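Local coordinates for protein-glutamate methylesterase/protein-glutamine glutaminase (Thermotoga maritima, PDB 3SFT), which probably removes methyl esters from chemoreceptor glutamates and deamidates particular glutamines during bacterial chemotaxis, the C-terminal catalytic domain being the part in this model, at residues E60-E65 with P74-I79; K8-G13 with K31-P36. All blocks are in the same frame, centred on the assembly; numbering follows the deposited sequence.

Contact 1 of 2, residues E60-E65 with P74-I79; sequences ELTVKE and PGFVYI
Thr62 and Lys64 straddle Val77 in a parallel beta ladder, and four backbone hydrogen bonds carry it. Thr62 N donates to Gly75 O (3.2 Å), and Thr62 O accepts the N-H of Val77 (N to O 2.9 Å). Lys64 repeats the pattern, its N bonded to Val77 O (3.0 Å) and its O taking the N-H of Ile79. All four are fairly straight, and the two short strands are twisted by 24° against each other.

Apolar contacts occupy the face with Val63, Val77 and Ile79. Val63 runs alongside Val77, both side chains rising from the same face of the ladder, with Val63 CG2 3.8 Å from Val77 CB. Leu61 reaches in crosswise and sets its CD1 against Val77 CG2 (3.6 Å).

On the other face, Thr62 runs alongside Phe76, its CG2 3.7 Å from Phe76 CE1. Lys64 folds its aliphatic chain back with two successive bends (chi3 -67°, chi4 -63°); CD passes 4.1 Å from Phe76 CD1, CG approaches Tyr78, and NZ returns to bond Glu65 O at 2.8 Å. That ammonium also forms salt bridges with Glu67 and Glu70. A leucine in its place would probably deprive the Glu67 and Glu70 carboxylates of this ammonium partner and Glu65 O of this donor.

Strand 62-65 is the outermost on this side of the chain's sheet, while strand 76-79 pairs next with strand 37-41. Val77 and Ile79 pack on Val39, helix 48-58 covers Val63 and Ile79 through Leu55 and Ala52, and Tyr78 meets Phe97 edge-to-face on the opposite face.

Contact 2 of 2, residues K8-G13 with K31-P36; sequences KIVVIG and KNFPAP
Ile9 holds CG1 opposite its own backbone N (chi1 -167°), which places that carbon against Pro36; Phe33, with a similar first torsion (chi1 -169°), sends its ring to Val10. These groups meet where the loop before strand 37-41 comes up to the start of strand 9-14. The two strands are parallel neighbours joined through helix 18-22, a beta-alpha-beta crossover in the modified doubly wound alpha/beta fold of the CheB catalytic domain.

The side chains of Ile9 and Pro36 run roughly perpendicular to each other, CG1 of Ile9 standing 4.0 Å from CG of Pro36 and 3.6 Å from Pro36 O. Val10 likewise crosses Phe33: its CG2 comes to the edge of the ring, near the ring plane, 4.2 Å from Phe33 CE2. Both residues are buried.

A single direct hydrogen bond joins the segments, Val10 N to Pro36 O at 3.2 Å, nearly straight at the hydrogen (168°). It begins the pairing that Val10 continues with Val38. Pro36 has no N-H to return to the strand, and its CD lies 3.4 Å from Lys8 O instead, while the methyl of Ala35 presses on the same oxygen. On its other edge strand 9-14 bonds through Ile9 and Val11 to Ile128, and Tyr123 of helix 112-123 touches Ile9.

The charged end of Lys8 leads away from the loop, and NZ bonds Leu192 O near the C terminus. At the backbone of Lys8 a water accepts its N-H, with 2.7 Å between Lys8 N and the water oxygen, and donates weakly to Pro34 O.

How the contacts relate
From the N terminus, strand 9-14 runs through the sheet, the chain passes helix 18-22, and segment 31-36 closes contact 2 beside the start of that strand. Strand 37-41 and helix 48-58 follow before contact 1 opens at 60-65; a loop without helix or strand then returns to 74-79. The two contacts therefore stand in series, neither nested nor crossing. Strand 37-41 lies between strands 76-79 and 9-14, so the contacts reach across one half of the sheet, from edge strand 62-65 to strand 9-14. They also touch directly: Leu61 CD2 packs 3.6 Å from Lys31 O, and Pro74 CB lies 3.5 Å from Pro34 O.

Contact 1 of 2, residues E60-E65 with P74-I79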
loop_
_atom_site.group_PDB
_atom_site.type_symbol
_atom_site.label_atom_id
_atom_site.label_comp_id
_atom_site.label_asym_id
_atom_site.label_seq_id
_atom_site.Cartn_x
_atom_site.Cartn_y
_atom_site.Cartn_z
ATOM N N GLU A 60 -2.491 -2.421 -16.813
ATOM C CA GLU A 60 -2.533 -1.268 -17.704
ATOM C C GLU A 60 -1.742 -0.135 -17.060
ATOM O O GLU A 60 -1.152 0.693 -17.753
ATOM C CB GLU A 60 -3.974 -0.835 -17.984
ATOM C CG GLU A 60 -4.684 -1.715 -19.002
ATOM C CD GLU A 60 -3.929 -1.797 -20.326
ATOM O OE1 GLU A 60 -3.860 -0.774 -21.045
ATOM O OE2 GLU A 60 -3.395 -2.885 -20.644
ATOM N N LEU A 61 -1.732 -0.114 -15.728
ATOM C CA LEU A 61 -0.986 0.887 -14.968
ATOM C C LEU A 61 0.496 0.547 -15.082
ATOM O O LEU A 61 0.859 -0.609 -15.290
ATOM C CB LEU A 61 -1.392 0.857 -13.486
ATOM C CG LEU A 61 -2.791 1.336 -13.085
ATOM C CD1 LEU A 61 -3.093 0.924 -11.655
ATOM C CD2 LEU A 61 -2.895 2.852 -13.240
ATOM N N THR A 62 1.353 1.551 -14.950
ATOM C CA THR A 62 2.789 1.317 -15.023
ATOM C C THR A 62 3.301 0.954 -13.634
ATOM O O THR A 62 3.241 1.766 -12.707
ATOM C CB THR A 62 3.539 2.557 -15.550
ATOM O OG1 THR A 62 3.044 2.889 -16.854
ATOM C CG2 THR A 62 5.039 2.278 -15.639
ATOM N N VAL A 63 3.780 -0.279 -13.491
ATOM C CA VAL A 63 4.288 -0.761 -12.213
ATOM C C VAL A 63 5.807 -0.762 -12.198
ATOM O O VAL A 63 6.450 -1.372 -13.055
ATOM C CB VAL A 63 3.775 -2.182 -11.894
ATOM C CG1 VAL A 63 4.203 -2.592 -10.494
ATOM C CG2 VAL A 63 2.253 -2.245 -12.033
ATOM N N LYS A 64 6.375 -0.102 -11.197
ATOM C CA LYS A 64 7.819 -0.015 -11.071
ATOM C C LYS A 64 8.201 0.084 -9.610
ATOM O O LYS A 64 7.349 0.259 -8.742
ATOM C CB LYS A 64 8.344 1.224 -11.812
ATOM C CG LYS A 64 7.869 2.559 -11.219
ATOM C CD LYS A 64 8.312 3.759 -12.056
ATOM C CE LYS A 64 9.813 3.947 -12.028
ATOM N NZ LYS A 64 10.293 4.245 -10.654
ATOM N N GLU A 65 9.498 -0.008 -9.355
ATOM C CA GLU A 65 10.036 0.093 -8.016
ATOM C C GLU A 65 10.121 1.587 -7.680
ATOM O O GLU A 65 10.441 2.401 -8.549
ATOM C CB GLU A 65 11.426 -0.543 -7.998
ATOM C CG GLU A 65 11.875 -1.059 -6.644
ATOM C CD GLU A 65 12.981 -2.104 -6.748
ATOM O OE1 GLU A 65 12.880 -3.139 -6.055
ATOM O OE2 GLU A 65 13.947 -1.891 -7.517
ATOM N N PRO A 74 -0.014 9.798 -10.435
ATOM C CA PRO A 74 -1.144 8.907 -10.724
ATOM C C PRO A 74 -0.827 8.109 -11.994
ATOM O O PRO A 74 -0.023 8.539 -12.823
ATOM C CB PRO A 74 -2.309 9.882 -10.933
ATOM C CG PRO A 74 -1.638 11.133 -11.425
ATOM C CD PRO A 74 -0.424 11.213 -10.532
ATOM N N GLY A 75 -1.446 6.941 -12.129
ATOM C CA GLY A 75 -1.190 6.096 -13.281
ATOM C C GLY A 75 -0.023 5.148 -13.041
ATOM O O GLY A 75 0.328 4.362 -13.912
ATOM N N PHE A 76 0.586 5.237 -11.860
ATOM C CA PHE A 76 1.714 4.386 -11.493
ATOM C C PHE A 76 1.442 3.599 -10.212
ATOM O O PHE A 76 0.660 4.021 -9.356
ATOM C CB PHE A 76 2.973 5.224 -11.257
ATOM C CG PHE A 76 3.553 5.836 -12.499
ATOM C CD1 PHE A 76 4.596 5.206 -13.174
ATOM C CD2 PHE A 76 3.082 7.058 -12.980
ATOM C CE1 PHE A 76 5.168 5.782 -14.310
ATOM C CE2 PHE A 76 3.646 7.647 -14.118
ATOM C CZ PHE A 76 4.692 7.006 -14.783
ATOM N N VAL A 77 2.108 2.453 -10.095
ATOM C CA VAL A 77 2.023 1.592 -8.928
ATOM C C VAL A 77 3.486 1.407 -8.527
ATOM O O VAL A 77 4.294 0.886 -9.301
ATOM C CB VAL A 77 1.359 0.234 -9.265
ATOM C CG1 VAL A 77 1.317 -0.665 -8.027
ATOM C CG2 VAL A 77 -0.055 0.465 -9.781
ATOM N N TYR A 78 3.840 1.922 -7.354
ATOM C CA TYR A 78 5.213 1.851 -6.869
ATOM C C TYR A 78 5.439 0.767 -5.815
ATOM O O TYR A 78 4.759 0.740 -4.794
ATOM C CB TYR A 78 5.631 3.205 -6.296
ATOM C CG TYR A 78 5.408 4.383 -7.222
ATOM C CD1 TYR A 78 6.381 4.761 -8.149
ATOM C CD2 TYR A 78 4.232 5.132 -7.157
ATOM C CE1 TYR A 78 6.188 5.854 -8.988
ATOM C CE2 TYR A 78 4.029 6.228 -7.990
ATOM C CZ TYR A 78 5.011 6.584 -8.903
ATOM O OH TYR A 78 4.821 7.663 -9.726
ATOM N N ILE A 79 6.402 -0.114 -6.074
ATOM C CA ILE A 79 6.739 -1.192 -5.149
ATOM C C ILE A 79 7.917 -0.716 -4.297
ATOM O O ILE A 79 8.938 -0.279 -4.836
ATOM C CB ILE A 79 7.174 -2.482 -5.905
ATOM C CG1 ILE A 79 6.109 -2.914 -6.922
ATOM C CG2 ILE A 79 7.478 -3.589 -4.924
ATOM C CD1 ILE A 79 4.699 -3.055 -6.363
#

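Contact 2 of 2, residues K8-G13 with K31-P36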
loop_
_atom_site.group_PDB
_atom_site.type_symbol
_atom_site.label_atom_id
_atom_site.label_comp_id
_atom_site.label_asym_id
_atom_site.label_seq_id
_atom_site.Cartn_x
_atom_site.Cartn_y
_atom_site.Cartn_z
ATOM N N LYS A 8 -6.189 11.799 -4.127
ATOM C CA LYS A 8 -6.031 10.789 -3.097
ATOM C C LYS A 8 -4.803 9.925 -3.346
ATOM O O LYS A 8 -4.072 10.126 -4.319
ATOM C CB LYS A 8 -7.283 9.912 -3.054
ATOM C CG LYS A 8 -8.564 10.711 -2.895
ATOM C CD LYS A 8 -9.762 9.829 -2.629
ATOM C CE LYS A 8 -11.009 10.678 -2.424
ATOM N NZ LYS A 8 -12.179 9.869 -1.980
ATOM N N ILE A 9 -4.563 8.987 -2.434
ATOM C CA ILE A 9 -3.451 8.054 -2.547
ATOM C C ILE A 9 -3.870 6.712 -1.953
ATOM O O ILE A 9 -4.668 6.651 -1.016
ATOM C CB ILE A 9 -2.178 8.565 -1.823
ATOM C CG1 ILE A 9 -0.968 7.723 -2.245
ATOM C CG2 ILE A 9 -2.367 8.534 -0.302
ATOM C CD1 ILE A 9 0.332 8.162 -1.613
ATOM N N VAL A 10 -3.372 5.639 -2.547
ATOM C CA VAL A 10 -3.668 4.304 -2.069
ATOM C C VAL A 10 -2.357 3.666 -1.623
ATOM O O VAL A 10 -1.393 3.609 -2.379
ATOM C CB VAL A 10 -4.324 3.438 -3.168
ATOM C CG1 VAL A 10 -4.643 2.048 -2.622
ATOM C CG2 VAL A 10 -5.591 4.112 -3.684
ATOM N N VAL A 11 -2.305 3.261 -0.363
ATOM C CA VAL A 11 -1.124 2.619 0.183
ATOM C C VAL A 11 -1.551 1.209 0.570
ATOM O O VAL A 11 -2.473 1.025 1.366
ATOM C CB VAL A 11 -0.585 3.376 1.414
ATOM C CG1 VAL A 11 0.628 2.656 1.986
ATOM C CG2 VAL A 11 -0.221 4.810 1.035
ATOM N N ILE A 12 -0.899 0.226 -0.044
ATOM C CA ILE A 12 -1.194 -1.181 0.184
ATOM C C ILE A 12 -0.067 -1.867 0.931
ATOM O O ILE A 12 1.106 -1.696 0.591
ATOM C CB ILE A 12 -1.376 -1.934 -1.156
ATOM C CG1 ILE A 12 -2.399 -1.213 -2.040
ATOM C CG2 ILE A 12 -1.788 -3.378 -0.890
ATOM C CD1 ILE A 12 -2.754 -1.956 -3.326
ATOM N N GLY A 13 -0.440 -2.648 1.940
ATOM C CA GLY A 13 0.526 -3.389 2.731
ATOM C C GLY A 13 0.219 -4.867 2.595
ATOM O O GLY A 13 -0.932 -5.280 2.725
ATOM N N LYS A 31 -5.920 2.230 -16.716
ATOM C CA LYS A 31 -4.691 2.969 -16.965
ATOM C C LYS A 31 -4.796 4.406 -16.447
ATOM O O LYS A 31 -3.811 4.975 -15.976
ATOM C CB LYS A 31 -4.383 2.972 -18.466
ATOM C CG LYS A 31 -3.104 3.693 -18.853
ATOM C CD LYS A 31 -2.888 3.668 -20.356
ATOM C CE LYS A 31 -1.606 4.398 -20.735
ATOM N NZ LYS A 31 -1.397 4.435 -22.212
ATOM N N ASN A 32 -5.999 4.970 -16.504
ATOM C CA ASN A 32 -6.232 6.340 -16.047
ATOM C C ASN A 32 -6.651 6.485 -14.573
ATOM O O ASN A 32 -7.260 7.493 -14.203
ATOM C CB ASN A 32 -7.261 7.033 -16.955
ATOM C CG ASN A 32 -8.660 6.441 -16.825
ATOM O OD1 ASN A 32 -8.877 5.460 -16.104
ATOM N ND2 ASN A 32 -9.619 7.043 -17.523
ATOM N N PHE A 33 -6.362 5.475 -13.748
ATOM C CA PHE A 33 -6.692 5.525 -12.321
ATOM C C PHE A 33 -6.047 6.812 -11.797
ATOM O O PHE A 33 -4.828 6.958 -11.832
ATOM C CB PHE A 33 -6.127 4.297 -11.601
ATOM C CG PHE A 33 -6.638 4.125 -10.200
ATOM C CD1 PHE A 33 -7.954 3.747 -9.970
ATOM C CD2 PHE A 33 -5.803 4.342 -9.112
ATOM C CE1 PHE A 33 -8.434 3.587 -8.676
ATOM C CE2 PHE A 33 -6.272 4.184 -7.814
ATOM C CZ PHE A 33 -7.592 3.806 -7.596
ATOM N N PRO A 34 -6.867 7.763 -11.320
ATOM C CA PRO A 34 -6.493 9.082 -10.788
ATOM C C PRO A 34 -5.650 9.206 -9.516
ATOM O O PRO A 34 -5.240 10.314 -9.159
ATOM C CB PRO A 34 -7.845 9.766 -10.622
ATOM C CG PRO A 34 -8.718 8.638 -10.197
ATOM C CD PRO A 34 -8.317 7.537 -11.159
ATOM N N ALA A 35 -5.395 8.101 -8.826
ATOM C CA ALA A 35 -4.600 8.171 -7.606
ATOM C C ALA A 35 -3.372 7.292 -7.683
ATOM O O ALA A 35 -3.440 6.166 -8.165
ATOM C CB ALA A 35 -5.445 7.772 -6.399
ATOM N N PRO A 36 -2.213 7.811 -7.252
ATOM C CA PRO A 36 -1.002 6.986 -7.296
ATOM C C PRO A 36 -1.161 5.840 -6.294
ATOM O O PRO A 36 -1.864 5.984 -5.293
ATOM C CB PRO A 36 0.093 7.961 -6.871
ATOM C CG PRO A 36 -0.636 8.961 -6.021
ATOM C CD PRO A 36 -1.913 9.169 -6.771
HETATM O O HOH W 1 -6.990 10.953 -6.590
#